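Side-chain contact in 5-oxoprolinase subunit A (Thermus thermophilus, PDB 2DFA), which probably cleaves 5-oxoproline to L-glutamate at the cost of ATP, working in a complex with PxpB and PxpC: residues A7-S12 / G19-I24. Sequence-based numbering, arbitrary orientation.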
loop_
_atom_site.group_PDB
_atom_site.type_symbol
_atom_site.label_atom_id
_atom_site.label_comp_id
_atom_site.label_asym_id
_atom_site.label_seq_id
_atom_site.Cartn_x
_atom_site.Cartn_y
_atom_site.Cartn_z
ATOM N N ALA A 7 10.854 -23.788 7.068
ATOM C CA ALA A 7 11.459 -22.702 6.313
ATOM C C ALA A 7 10.365 -21.723 5.910
ATOM O O ALA A 7 9.201 -22.105 5.751
ATOM C CB ALA A 7 12.152 -23.247 5.074
ATOM N N ASP A 8 10.734 -20.456 5.758
ATOM C CA ASP A 8 9.764 -19.454 5.351
ATOM C C ASP A 8 9.530 -19.650 3.865
ATOM O O ASP A 8 10.416 -20.135 3.151
ATOM C CB ASP A 8 10.293 -18.039 5.610
ATOM C CG ASP A 8 10.698 -17.823 7.052
ATOM O OD1 ASP A 8 10.017 -18.354 7.956
ATOM O OD2 ASP A 8 11.694 -17.104 7.284
ATOM N N ALA A 9 8.342 -19.276 3.400
ATOM C CA ALA A 9 7.997 -19.417 1.991
ATOM C C ALA A 9 6.800 -18.542 1.629
ATOM O O ALA A 9 6.198 -17.912 2.498
ATOM C CB ALA A 9 7.680 -20.870 1.678
ATOM N N GLY A 10 6.471 -18.518 0.341
ATOM C CA GLY A 10 5.350 -17.729 -0.145
ATOM C C GLY A 10 5.522 -16.235 0.091
ATOM O O GLY A 10 4.547 -15.506 0.238
ATOM N N GLU A 11 6.762 -15.767 0.110
ATOM C CA GLU A 11 7.004 -14.350 0.358
ATOM C C GLU A 11 7.010 -13.470 -0.892
ATOM O O GLU A 11 7.138 -12.245 -0.796
ATOM C CB GLU A 11 8.297 -14.198 1.165
ATOM C CG GLU A 11 8.289 -15.118 2.382
ATOM C CD GLU A 11 9.327 -14.768 3.427
ATOM O OE1 GLU A 11 10.519 -15.081 3.220
ATOM O OE2 GLU A 11 8.943 -14.186 4.463
ATOM N N SER A 12 6.851 -14.094 -2.060
ATOM C CA SER A 12 6.807 -13.363 -3.324
ATOM C C SER A 12 5.609 -12.414 -3.287
ATOM O O SER A 12 4.598 -12.700 -2.636
ATOM C CB SER A 12 6.643 -14.329 -4.506
ATOM O OG SER A 12 7.743 -15.218 -4.614
ATOM N N GLY A 19 12.622 -15.700 -2.914
ATOM C CA GLY A 19 12.969 -16.992 -2.345
ATOM C C GLY A 19 13.159 -18.116 -3.347
ATOM O O GLY A 19 13.288 -17.881 -4.546
ATOM N N HIS A 20 13.182 -19.345 -2.843
ATOM C CA HIS A 20 13.350 -20.530 -3.682
ATOM C C HIS A 20 12.387 -21.614 -3.213
ATOM O O HIS A 20 12.796 -22.750 -2.951
ATOM C CB HIS A 20 14.782 -21.065 -3.581
ATOM C CG HIS A 20 15.836 -20.042 -3.871
ATOM N ND1 HIS A 20 16.301 -19.163 -2.918
ATOM C CD2 HIS A 20 16.504 -19.752 -5.012
ATOM C CE1 HIS A 20 17.213 -18.373 -3.460
ATOM N NE2 HIS A 20 17.354 -18.711 -4.728
ATOM N N ASP A 21 11.109 -21.261 -3.104
ATOM C CA ASP A 21 10.091 -22.202 -2.647
ATOM C C ASP A 21 10.158 -23.554 -3.368
ATOM O O ASP A 21 10.062 -24.606 -2.737
ATOM C CB ASP A 21 8.691 -21.598 -2.827
ATOM C CG ASP A 21 8.455 -20.366 -1.951
ATOM O OD1 ASP A 21 9.379 -19.933 -1.229
ATOM O OD2 ASP A 21 7.328 -19.828 -1.990
ATOM N N ARG A 22 10.317 -23.522 -4.685
ATOM C CA ARG A 22 10.377 -24.749 -5.477
ATOM C C ARG A 22 11.500 -25.686 -5.031
ATOM O O ARG A 22 11.338 -26.905 -5.024
ATOM C CB ARG A 22 10.561 -24.407 -6.955
ATOM C CG ARG A 22 9.427 -23.596 -7.553
ATOM C CD ARG A 22 9.951 -22.699 -8.660
ATOM N NE ARG A 22 10.978 -21.789 -8.153
ATOM C CZ ARG A 22 11.650 -20.922 -8.904
ATOM N NH1 ARG A 22 11.409 -20.838 -10.207
ATOM N NH2 ARG A 22 12.563 -20.136 -8.350
ATOM N N GLU A 23 12.638 -25.113 -4.656
ATOM C CA GLU A 23 13.783 -25.904 -4.223
ATOM C C GLU A 23 13.717 -26.301 -2.753
ATOM O O GLU A 23 14.200 -27.370 -2.366
ATOM C CB GLU A 23 15.077 -25.130 -4.476
ATOM C CG GLU A 23 15.350 -24.799 -5.940
ATOM C CD GLU A 23 14.306 -23.874 -6.546
ATOM O OE1 GLU A 23 14.058 -22.791 -5.971
ATOM O OE2 GLU A 23 13.736 -24.231 -7.603
ATOM N N ILE A 24 13.106 -25.447 -1.937
ATOM C CA ILE A 24 13.006 -25.693 -0.503
ATOM C C ILE A 24 11.891 -26.640 -0.053
ATOM O O ILE A 24 12.104 -27.464 0.832
ATOM C CB ILE A 24 12.852 -24.356 0.270
ATOM C CG1 ILE A 24 14.139 -23.536 0.165
ATOM C CG2 ILE A 24 12.517 -24.628 1.732
ATOM C CD1 ILE A 24 15.305 -24.109 0.951
HETATM O O HOH W 1 11.670 -20.555 0.323
HETATM O O HOH W 2 9.309 -17.199 -0.831
HETATM O O HOH W 3 6.808 -17.065 -3.137
#
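Ala9 and Asp21 bring the two backbones closest, their CA atoms 5.8 Å apart, while Ala7 and Ile24 stand 7.6 Å apart. Residues 7-9 end a strand, and Gly10 turns the chain out of it with positive phi. On the other side His20 is the N-cap of the short helix 21-24, and its O accepts the N-H of Ile24. With CG anti to the carbonyl carbon (chi1 -65°), the carboxylate of Asp21, in the first turn, meets Ala9 and Gly10 where the strand ends. Gly10 N donates to the syn side of Asp21 OD2 at 2.8 Å, tilted 26° out of the carboxylate plane. The Ala9 methyl lies against the other oxygen, with CB 3.5 Å from Asp21 OD1. Three waters extend the grip: two give hydrogens to OD1 and link it to Asp8 O and Glu11 N, and a third donates to OD2. An alanine in place of Asp21 would probably leave Gly10 N without its acceptor and the three waters without their common anchor. Two residues back along the strand, Ala7 CB meets Ile24 CG2 at 3.6 Å, and Ala233 of helix 229-241 also touches Ile24. The contact ties strand 2-9 to the helix of its beta-alpha-beta unit, which returns to parallel strand 30-34. Asp8, beside this joint, may belong to a vacant metal site with His62 and His111.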